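Local coordinates for protein glutamine synthetase (Helicobacter pylori, PDB 5ZLI) that belongs to the glutamine synthetase family of enzymes (type I beta) and assembles as a dodecamer of subunits, each joining a beta-grasp domain to a larger catalytic domain, at residues B[9-14]-B[80-85]; B[26-31]-B[94-99]; B[189-194]-B[219-224]. All coordinates share one frame; numbering follows the deposited sequence.

Contact 1 (B[9-14]-B[80-85])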
loop_
_atom_site.group_PDB
_atom_site.type_symbol
_atom_site.label_atom_id
_atom_site.label_comp_id
_atom_site.label_asym_id
_atom_site.label_seq_id
_atom_site.Cartn_x
_atom_site.Cartn_y
_atom_site.Cartn_z
ATOM N N GLU B 9 -12.081 -30.497 -60.891
ATOM C CA GLU B 9 -10.849 -31.135 -60.476
ATOM C C GLU B 9 -9.645 -30.660 -61.258
ATOM O O GLU B 9 -8.533 -31.136 -61.011
ATOM C CB GLU B 9 -11.021 -32.639 -60.611
ATOM C CG GLU B 9 -12.380 -33.105 -60.115
ATOM C CD GLU B 9 -12.257 -34.210 -59.086
ATOM O OE1 GLU B 9 -13.044 -34.219 -58.121
ATOM O OE2 GLU B 9 -11.356 -35.068 -59.229
ATOM N N SER B 10 -9.836 -29.773 -62.229
ATOM C CA SER B 10 -8.711 -28.995 -62.728
ATOM C C SER B 10 -8.191 -28.090 -61.618
ATOM O O SER B 10 -6.979 -27.917 -61.445
ATOM C CB SER B 10 -9.143 -28.177 -63.955
ATOM O OG SER B 10 -9.921 -28.935 -64.881
ATOM N N LYS B 11 -9.109 -27.556 -60.817
ATOM C CA LYS B 11 -8.794 -26.608 -59.761
ATOM C C LYS B 11 -8.459 -27.278 -58.432
ATOM O O LYS B 11 -7.743 -26.692 -57.617
ATOM C CB LYS B 11 -9.975 -25.636 -59.598
ATOM C CG LYS B 11 -10.334 -24.832 -60.891
ATOM C CD LYS B 11 -11.202 -23.605 -60.582
ATOM C CE LYS B 11 -12.503 -24.013 -59.858
ATOM N NZ LYS B 11 -13.134 -23.001 -58.942
ATOM N N ILE B 12 -8.935 -28.498 -58.204
ATOM C CA ILE B 12 -8.593 -29.226 -56.989
ATOM C C ILE B 12 -7.155 -29.711 -57.056
ATOM O O ILE B 12 -6.416 -29.657 -56.064
ATOM C CB ILE B 12 -9.580 -30.393 -56.788
ATOM C CG1 ILE B 12 -10.964 -29.848 -56.401
ATOM C CG2 ILE B 12 -9.032 -31.403 -55.757
ATOM C CD1 ILE B 12 -12.058 -30.909 -56.225
ATOM N N LYS B 13 -6.736 -30.191 -58.222
ATOM C CA LYS B 13 -5.356 -30.631 -58.387
ATOM C C LYS B 13 -4.381 -29.512 -58.040
ATOM O O LYS B 13 -3.543 -29.648 -57.138
ATOM C CB LYS B 13 -5.124 -31.129 -59.819
ATOM C CG LYS B 13 -3.685 -31.551 -60.096
ATOM C CD LYS B 13 -3.584 -32.675 -61.112
ATOM C CE LYS B 13 -2.155 -33.221 -61.170
ATOM N NZ LYS B 13 -1.261 -32.375 -62.000
ATOM N N GLU B 14 -4.489 -28.386 -58.745
ATOM C CA GLU B 14 -3.496 -27.338 -58.595
ATOM C C GLU B 14 -3.521 -26.777 -57.196
ATOM O O GLU B 14 -2.503 -26.282 -56.698
ATOM C CB GLU B 14 -3.745 -26.236 -59.607
ATOM C CG GLU B 14 -5.097 -25.579 -59.468
ATOM C CD GLU B 14 -5.222 -24.406 -60.403
ATOM O OE1 GLU B 14 -5.179 -23.265 -59.909
ATOM O OE2 GLU B 14 -5.318 -24.621 -61.634
ATOM N N ASP B 80 -14.925 -23.558 -51.924
ATOM C CA ASP B 80 -14.726 -22.897 -53.213
ATOM C C ASP B 80 -13.235 -22.578 -53.336
ATOM O O ASP B 80 -12.668 -21.871 -52.493
ATOM C CB ASP B 80 -15.604 -21.648 -53.355
ATOM C CG ASP B 80 -15.648 -21.116 -54.794
ATOM O OD1 ASP B 80 -14.955 -21.678 -55.672
ATOM O OD2 ASP B 80 -16.414 -20.165 -55.067
ATOM N N LEU B 81 -12.594 -23.111 -54.370
ATOM C CA LEU B 81 -11.150 -22.964 -54.460
ATOM C C LEU B 81 -10.794 -21.733 -55.282
ATOM O O LEU B 81 -10.079 -21.791 -56.276
ATOM C CB LEU B 81 -10.522 -24.228 -55.019
ATOM C CG LEU B 81 -10.705 -25.337 -53.985
ATOM C CD1 LEU B 81 -10.239 -26.709 -54.478
ATOM C CD2 LEU B 81 -10.012 -24.936 -52.707
ATOM N N VAL B 82 -11.301 -20.592 -54.808
ATOM C CA VAL B 82 -10.930 -19.289 -55.341
ATOM C C VAL B 82 -10.572 -18.399 -54.164
ATOM O O VAL B 82 -11.151 -18.509 -53.076
ATOM C CB VAL B 82 -12.039 -18.631 -56.192
ATOM C CG1 VAL B 82 -12.285 -19.440 -57.463
ATOM C CG2 VAL B 82 -13.312 -18.462 -55.372
ATOM N N ARG B 83 -9.605 -17.513 -54.397
ATOM C CA ARG B 83 -9.153 -16.510 -53.437
ATOM C C ARG B 83 -8.683 -17.129 -52.124
ATOM O O ARG B 83 -8.657 -16.448 -51.086
ATOM C CB ARG B 83 -10.234 -15.457 -53.189
ATOM C CG ARG B 83 -10.471 -14.622 -54.433
ATOM C CD ARG B 83 -11.535 -13.586 -54.220
ATOM N NE ARG B 83 -12.823 -14.230 -54.023
ATOM C CZ ARG B 83 -13.547 -14.759 -54.997
ATOM N NH1 ARG B 83 -13.112 -14.741 -56.261
ATOM N NH2 ARG B 83 -14.705 -15.321 -54.696
ATOM N N TYR B 84 -8.306 -18.407 -52.142
ATOM C CA TYR B 84 -7.669 -18.980 -50.970
ATOM C C TYR B 84 -6.343 -18.262 -50.711
ATOM O O TYR B 84 -5.863 -17.472 -51.529
ATOM C CB TYR B 84 -7.488 -20.501 -51.111
ATOM C CG TYR B 84 -6.779 -21.015 -52.345
ATOM C CD1 TYR B 84 -5.407 -20.914 -52.473
ATOM C CD2 TYR B 84 -7.480 -21.672 -53.351
ATOM C CE1 TYR B 84 -4.747 -21.405 -53.581
ATOM C CE2 TYR B 84 -6.825 -22.174 -54.486
ATOM C CZ TYR B 84 -5.451 -22.034 -54.584
ATOM O OH TYR B 84 -4.754 -22.511 -55.661
ATOM N N PHE B 85 -5.806 -18.447 -49.515
ATOM C CA PHE B 85 -4.586 -17.744 -49.189
ATOM C C PHE B 85 -3.942 -18.392 -47.990
ATOM O O PHE B 85 -4.627 -18.958 -47.138
ATOM C CB PHE B 85 -4.880 -16.285 -48.902
ATOM C CG PHE B 85 -5.800 -16.076 -47.752
ATOM C CD1 PHE B 85 -7.175 -16.276 -47.890
ATOM C CD2 PHE B 85 -5.313 -15.610 -46.534
ATOM C CE1 PHE B 85 -8.062 -16.056 -46.805
ATOM C CE2 PHE B 85 -6.174 -15.369 -45.468
ATOM C CZ PHE B 85 -7.555 -15.603 -45.605
#

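Contact 2 (B[26-31]-B[94-99])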
loop_
_atom_site.group_PDB
_atom_site.type_symbol
_atom_site.label_atom_id
_atom_site.label_comp_id
_atom_site.label_asym_id
_atom_site.label_seq_id
_atom_site.Cartn_x
_atom_site.Cartn_y
_atom_site.Cartn_z
ATOM N N PHE B 26 -2.178 -27.272 -42.331
ATOM C CA PHE B 26 -3.576 -27.203 -41.937
ATOM C C PHE B 26 -4.345 -26.452 -43.007
ATOM O O PHE B 26 -3.852 -25.466 -43.565
ATOM C CB PHE B 26 -3.727 -26.542 -40.560
ATOM C CG PHE B 26 -3.140 -27.367 -39.470
ATOM C CD1 PHE B 26 -1.795 -27.246 -39.138
ATOM C CD2 PHE B 26 -3.893 -28.340 -38.845
ATOM C CE1 PHE B 26 -1.224 -28.067 -38.170
ATOM C CE2 PHE B 26 -3.340 -29.152 -37.879
ATOM C CZ PHE B 26 -2.001 -29.013 -37.535
ATOM N N VAL B 27 -5.563 -26.908 -43.280
ATOM C CA VAL B 27 -6.447 -26.220 -44.206
ATOM C C VAL B 27 -7.610 -25.670 -43.382
ATOM O O VAL B 27 -8.335 -26.426 -42.715
ATOM C CB VAL B 27 -6.924 -27.151 -45.336
ATOM C CG1 VAL B 27 -7.816 -26.415 -46.322
ATOM C CG2 VAL B 27 -5.750 -27.735 -46.080
ATOM N N ASP B 28 -7.803 -24.360 -43.461
ATOM C CA ASP B 28 -8.723 -23.618 -42.607
ATOM C C ASP B 28 -9.943 -23.290 -43.469
ATOM O O ASP B 28 -9.969 -22.298 -44.200
ATOM C CB ASP B 28 -8.034 -22.352 -42.050
ATOM C CG ASP B 28 -8.647 -21.864 -40.734
ATOM O OD1 ASP B 28 -9.314 -22.679 -40.048
ATOM O OD2 ASP B 28 -8.436 -20.676 -40.374
ATOM N N PHE B 29 -10.958 -24.147 -43.401
ATOM C CA PHE B 29 -12.158 -23.932 -44.196
ATOM C C PHE B 29 -12.970 -22.860 -43.509
ATOM O O PHE B 29 -13.410 -23.058 -42.374
ATOM C CB PHE B 29 -12.976 -25.210 -44.318
ATOM C CG PHE B 29 -12.227 -26.334 -44.922
ATOM C CD1 PHE B 29 -11.754 -26.230 -46.207
ATOM C CD2 PHE B 29 -12.027 -27.507 -44.238
ATOM C CE1 PHE B 29 -11.044 -27.269 -46.807
ATOM C CE2 PHE B 29 -11.332 -28.557 -44.827
ATOM C CZ PHE B 29 -10.832 -28.437 -46.114
ATOM N N ARG B 30 -13.223 -21.757 -44.196
ATOM C CA ARG B 30 -13.931 -20.659 -43.568
ATOM C C ARG B 30 -15.257 -20.376 -44.260
ATOM O O ARG B 30 -15.392 -20.533 -45.482
ATOM C CB ARG B 30 -13.068 -19.439 -43.527
ATOM C CG ARG B 30 -11.905 -19.681 -42.644
ATOM C CD ARG B 30 -11.314 -18.400 -42.159
ATOM N NE ARG B 30 -10.136 -18.713 -41.378
ATOM C CZ ARG B 30 -9.251 -17.811 -41.012
ATOM N NH1 ARG B 30 -9.439 -16.556 -41.389
ATOM N NH2 ARG B 30 -8.186 -18.169 -40.295
ATOM N N PHE B 31 -16.244 -19.998 -43.451
ATOM C CA PHE B 31 -17.608 -19.840 -43.917
ATOM C C PHE B 31 -18.296 -18.827 -43.023
ATOM O O PHE B 31 -17.908 -18.637 -41.872
ATOM C CB PHE B 31 -18.379 -21.170 -43.933
ATOM C CG PHE B 31 -18.534 -21.818 -42.578
ATOM C CD1 PHE B 31 -17.513 -22.589 -42.038
ATOM C CD2 PHE B 31 -19.710 -21.673 -41.845
ATOM C CE1 PHE B 31 -17.662 -23.206 -40.784
ATOM C CE2 PHE B 31 -19.867 -22.293 -40.570
ATOM C CZ PHE B 31 -18.851 -23.057 -40.047
ATOM N N SER B 94 -0.921 -22.542 -42.610
ATOM C CA SER B 94 -2.317 -22.856 -42.853
ATOM C C SER B 94 -2.764 -22.108 -44.086
ATOM O O SER B 94 -2.401 -20.943 -44.270
ATOM C CB SER B 94 -3.225 -22.419 -41.688
ATOM O OG SER B 94 -2.692 -22.776 -40.420
ATOM N N VAL B 95 -3.573 -22.750 -44.918
ATOM C CA VAL B 95 -4.171 -22.059 -46.047
ATOM C C VAL B 95 -5.659 -21.943 -45.782
ATOM O O VAL B 95 -6.323 -22.928 -45.448
ATOM C CB VAL B 95 -3.871 -22.742 -47.393
ATOM C CG1 VAL B 95 -4.278 -24.200 -47.376
ATOM C CG2 VAL B 95 -4.549 -21.974 -48.513
ATOM N N VAL B 96 -6.167 -20.786 -45.951
ATOM C CA VAL B 96 -7.578 -20.560 -45.728
ATOM C C VAL B 96 -8.286 -20.733 -47.056
ATOM O O VAL B 96 -7.771 -20.339 -48.110
ATOM C CB VAL B 96 -7.827 -19.168 -45.118
ATOM C CG1 VAL B 96 -9.308 -18.920 -44.927
ATOM C CG2 VAL B 96 -7.100 -19.031 -43.784
ATOM N N VAL B 97 -9.437 -21.388 -47.017
ATOM C CA VAL B 97 -10.227 -21.632 -48.211
ATOM C C VAL B 97 -11.682 -21.368 -47.871
ATOM O O VAL B 97 -12.139 -21.707 -46.774
ATOM C CB VAL B 97 -10.015 -23.051 -48.758
ATOM C CG1 VAL B 97 -10.008 -24.009 -47.616
ATOM C CG2 VAL B 97 -11.089 -23.392 -49.814
ATOM N N PHE B 98 -12.369 -20.655 -48.763
ATOM C CA PHE B 98 -13.770 -20.317 -48.577
ATOM C C PHE B 98 -14.676 -21.531 -48.770
ATOM O O PHE B 98 -14.297 -22.535 -49.372
ATOM C CB PHE B 98 -14.196 -19.200 -49.532
ATOM C CG PHE B 98 -13.639 -17.845 -49.191
ATOM C CD1 PHE B 98 -14.338 -17.000 -48.322
ATOM C CD2 PHE B 98 -12.444 -17.389 -49.755
ATOM C CE1 PHE B 98 -13.857 -15.728 -48.019
ATOM C CE2 PHE B 98 -11.943 -16.112 -49.447
ATOM C CZ PHE B 98 -12.655 -15.289 -48.581
ATOM N N CYS B 99 -15.880 -21.437 -48.199
ATOM C CA CYS B 99 -16.873 -22.496 -48.299
ATOM C C CYS B 99 -18.287 -21.922 -48.307
ATOM O O CYS B 99 -18.540 -20.820 -47.815
ATOM C CB CYS B 99 -16.711 -23.506 -47.158
ATOM S SG CYS B 99 -15.089 -24.319 -47.153
#

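Contact 3 (B[189-194]-B[219-224])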
loop_
_atom_site.group_PDB
_atom_site.type_symbol
_atom_site.label_atom_id
_atom_site.label_comp_id
_atom_site.label_asym_id
_atom_site.label_seq_id
_atom_site.Cartn_x
_atom_site.Cartn_y
_atom_site.Cartn_z
ATOM N N GLY B 189 -9.189 13.581 -36.611
ATOM C CA GLY B 189 -8.191 12.653 -37.122
ATOM C C GLY B 189 -7.890 12.742 -38.607
ATOM O O GLY B 189 -7.060 11.972 -39.112
ATOM N N TYR B 190 -8.537 13.665 -39.320
ATOM C CA TYR B 190 -8.405 13.762 -40.763
ATOM C C TYR B 190 -7.731 15.078 -41.193
ATOM O O TYR B 190 -8.378 16.143 -41.224
ATOM C CB TYR B 190 -9.789 13.617 -41.373
ATOM C CG TYR B 190 -9.864 13.467 -42.881
ATOM C CD1 TYR B 190 -9.720 14.568 -43.723
ATOM C CD2 TYR B 190 -10.117 12.231 -43.460
ATOM C CE1 TYR B 190 -9.812 14.437 -45.090
ATOM C CE2 TYR B 190 -10.211 12.091 -44.833
ATOM C CZ TYR B 190 -10.056 13.200 -45.637
ATOM O OH TYR B 190 -10.140 13.064 -46.993
ATOM N N MET B 191 -6.433 15.028 -41.522
ATOM C CA MET B 191 -5.591 13.851 -41.362
ATOM C C MET B 191 -4.253 14.269 -40.737
ATOM O O MET B 191 -3.229 14.259 -41.410
ATOM C CB MET B 191 -5.329 13.194 -42.706
ATOM C CG MET B 191 -6.532 13.117 -43.592
ATOM S SD MET B 191 -6.069 12.268 -45.097
ATOM C CE MET B 191 -6.862 13.287 -46.334
ATOM N N PRO B 192 -4.247 14.670 -39.471
ATOM C CA PRO B 192 -3.004 15.163 -38.900
ATOM C C PRO B 192 -1.919 14.134 -39.102
ATOM O O PRO B 192 -2.181 12.932 -39.156
ATOM C CB PRO B 192 -3.348 15.369 -37.423
ATOM C CG PRO B 192 -4.792 15.624 -37.437
ATOM C CD PRO B 192 -5.345 14.743 -38.496
ATOM N N VAL B 193 -0.704 14.635 -39.257
ATOM C CA VAL B 193 0.484 13.803 -39.434
ATOM C C VAL B 193 0.893 13.316 -38.055
ATOM O O VAL B 193 0.423 13.855 -37.045
ATOM C CB VAL B 193 1.633 14.569 -40.126
ATOM C CG1 VAL B 193 1.371 14.729 -41.627
ATOM C CG2 VAL B 193 1.887 15.948 -39.412
ATOM N N PRO B 194 1.719 12.280 -37.969
ATOM C CA PRO B 194 2.330 11.847 -36.708
ATOM C C PRO B 194 3.207 12.941 -36.141
ATOM O O PRO B 194 3.655 13.777 -36.897
ATOM C CB PRO B 194 3.125 10.613 -37.110
ATOM C CG PRO B 194 2.405 10.096 -38.353
ATOM C CD PRO B 194 1.914 11.307 -39.058
ATOM N N VAL B 219 -5.507 3.376 -51.108
ATOM C CA VAL B 219 -5.304 4.492 -50.194
ATOM C C VAL B 219 -5.334 3.991 -48.757
ATOM O O VAL B 219 -6.005 3.010 -48.437
ATOM C CB VAL B 219 -6.371 5.590 -50.421
ATOM C CG1 VAL B 219 -7.717 5.131 -49.921
ATOM C CG2 VAL B 219 -5.973 6.877 -49.736
ATOM N N VAL B 220 -4.578 4.655 -47.886
ATOM C CA VAL B 220 -4.649 4.364 -46.461
ATOM C C VAL B 220 -4.393 5.642 -45.674
ATOM O O VAL B 220 -3.306 6.233 -45.761
ATOM C CB VAL B 220 -3.681 3.231 -46.088
ATOM C CG1 VAL B 220 -2.284 3.621 -46.377
ATOM C CG2 VAL B 220 -3.820 2.873 -44.638
ATOM N N HIS B 221 -5.368 6.049 -44.851
ATOM C CA HIS B 221 -5.245 7.287 -44.094
ATOM C C HIS B 221 -5.846 7.071 -42.730
ATOM O O HIS B 221 -6.626 6.150 -42.516
ATOM C CB HIS B 221 -5.953 8.500 -44.784
ATOM C CG HIS B 221 -7.427 8.316 -45.067
ATOM N ND1 HIS B 221 -8.416 8.635 -44.154
ATOM C CD2 HIS B 221 -8.077 7.811 -46.147
ATOM C CE1 HIS B 221 -9.604 8.358 -44.668
ATOM N NE2 HIS B 221 -9.426 7.845 -45.871
ATOM N N HIS B 222 -5.438 7.909 -41.796
ATOM C CA HIS B 222 -6.257 8.108 -40.613
ATOM C C HIS B 222 -7.644 8.624 -41.020
ATOM O O HIS B 222 -7.805 9.301 -42.035
ATOM C CB HIS B 222 -5.574 9.109 -39.691
ATOM C CG HIS B 222 -5.873 8.905 -38.241
ATOM N ND1 HIS B 222 -5.006 8.266 -37.383
ATOM C CD2 HIS B 222 -6.960 9.231 -37.503
ATOM C CE1 HIS B 222 -5.533 8.229 -36.172
ATOM N NE2 HIS B 222 -6.720 8.806 -36.220
ATOM N N GLU B 223 -8.662 8.319 -40.220
ATOM C CA GLU B 223 -9.995 8.876 -40.469
ATOM C C GLU B 223 -10.373 9.947 -39.446
ATOM O O GLU B 223 -9.583 10.300 -38.573
ATOM C CB GLU B 223 -11.031 7.757 -40.496
ATOM C CG GLU B 223 -11.640 7.497 -41.871
ATOM C CD GLU B 223 -12.487 8.679 -42.362
ATOM O OE1 GLU B 223 -12.355 9.071 -43.548
ATOM O OE2 GLU B 223 -13.333 9.184 -41.563
ATOM N N VAL B 224 -11.628 10.414 -39.526
ATOM C CA VAL B 224 -12.055 11.639 -38.836
ATOM C C VAL B 224 -12.159 11.436 -37.319
ATOM O O VAL B 224 -11.833 12.335 -36.538
ATOM C CB VAL B 224 -13.384 12.161 -39.417
ATOM C CG1 VAL B 224 -13.963 13.231 -38.516
ATOM C CG2 VAL B 224 -13.188 12.673 -40.819
#

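Contact 1 (B[9-14]-B[80-85])
The N-terminal helix 9-20 leans on the corner of the beta-grasp sheet where strand 74-81 gives way to strand 84-87, and K11, I12 and E14 meet D80, L81, V82 and Y84 there. L81 is the apolar centre of the contact. Its CD1 reaches I12 CG1 at 3.8 Å and I12 CA at 3.9 Å, and stands 4.0 Å from K11 O, so one methyl of the leucine presses against the helix backbone as well as against a branch of isoleucine. I12 is turned partly past the leucine, and its side chain also packs on L53 and K54. Aliphatic residues suit this place because both are buried and meet carbon to carbon.

L81 is also the centre of an inverse gamma turn, marked by a weak bond from V82 N to D80 O (3.0 Å), which begins the corner. Beside it, K11, bent at chi3 (-58°), carries its amino group across to the turn. Its NZ comes to 3.9 Å from V82 CG1 and to 4.0 Å from D80 OD1, the latter a long salt bridge. That weak hold is secondary for the aspartate, whose OD2 is paired with R115 and K119; a carboxylate among three basic groups is probably kept ionised.

One helical turn further on, E14 brings its OE1 to 4.3 Å from Y84 OH, a loose approach at the solvent-facing margin. The tyrosine ring itself meets F15 edge-to-face and also touches F18, so aromatic packing continues along the helix. L81 in turn rests on V97 of the central strand. Through I12, F15 and F18 the N-terminal helix thus packs on the corner of the mixed sheet in the N-terminal, beta-grasp part of a glutamine synthetase subunit.

Contact 2 (B[26-31]-B[94-99])
F26 begins a parallel pairing with strand 94-99 in which each strand lends alternate backbone groups to the other. Its carbonyl O accepts V95 N at 3.0 Å, while its ring turns away from S94, whose hydroxyl is engaged with S90 and D92.

V27 lies on the opposite face of the sheet, side by side with V95. Its CG1, set anti to the backbone N (chi1 -178°), leans along the strand to V97 CG1 at 3.5 Å; beta-branched valines fill such a face compactly.

D28 joins the strands twice: its N gives a straight bond to V95 O (2.9 Å, 179°) and its O receives V97 N at 3.0 Å from above the carbonyl plane. Its carboxylate is fixed as well, with OD1 bonded to H40 and OD2 gripped side-on by NE and NH2 of R30, the NE bond measuring 2.8 Å.

F29 returns to the valine face, side by side with V97, and C99 SG sits 3.6 Å from its CB, the sulfur oblique to the ring.

R30 donates its N to V97 O at 2.8 Å. Its extended chain then crosses V96, whose CG2 lies 3.6 Å above the centre of the guanidinium, so the valine supports one flat face while D28 OD2 meets the edge in plane. D87 pairs with NH2 and W38 and Y250 give cation-pi contacts, which together account for a buried arginine.

F31 ends the segment, with CB near C99 and its ring on F59. Strand 38-44 binds the far edge of 26-31 antiparallel, strands 74-81 and 84-87 flank 94-99, Y250 reaches in from helix 238-258, and M200 and V193 of a second subunit pack on D28 and R30.

Contact 3 (B[189-194]-B[219-224])
H221, near the end of strand 217-222, presents its ring to both Y190 and M191 of the loop. The tyrosine turns an edge toward the face of the imidazole, an offset edge-to-face pair with planes at 79°, and Y190 CE2 lies 3.8 Å from H221 CE1. M191 SD reaches H221 CB at 3.8 Å, the sulfur set oblique to the ring.

H222 points its side chain to G189, with CD2 3.2 Å from G189 O. Both ring nitrogens are used, ND1 by D197 and NE2 by the carbonyl of Q226, which fixes the rotation of the ring.

E223 folds at chi2 (-66°), bringing OE1 to 3.9 Å from Y190 CD2. The same oxygen lies close to the carboxylates of E141 and E230, while OE2 accepts V224 N at 2.9 Å.

V224 closes the contact: its O takes G189 N at 2.9 Å, and its CG2 packs 3.6 Å from Y190 CB. Lacking a side chain, G189 lets the two backbones come this close, and the cis peptide between Y190 and M191 bends the loop.

Beyond this, a third subunit supplies N39 to M191 N and D60 N to Y190 OH, and V219 and V220 extend the sheet into it. Such a junction of catalytic domain with a neighbour's beta-grasp domain is characteristic of class I glutamine synthetases.

Overall arrangement
Contacts 1 and 2 both reach one beta-grasp sheet: contact 1 sets helix 9-20 against it, contact 2 joins two of its strands. Their centres lie about 11 Å apart, and their segments alternate along the chain: 9-14, 26-31, 80-85, 94-99. Strand 94-103 is central, pairing with 26-32 on one edge and with 74-81 and 84-87 on the other. Contact 3 follows in the catalytic domain, about 38 Å from contact 1 and 34 Å from contact 2 between centres. Within the chain it touches neither, yet the assembly connects them: contact 2 packs on M191 and V193 of a second subunit, while those residues of contact 3 meet the beta-grasp domain of a third, linking subunits in succession.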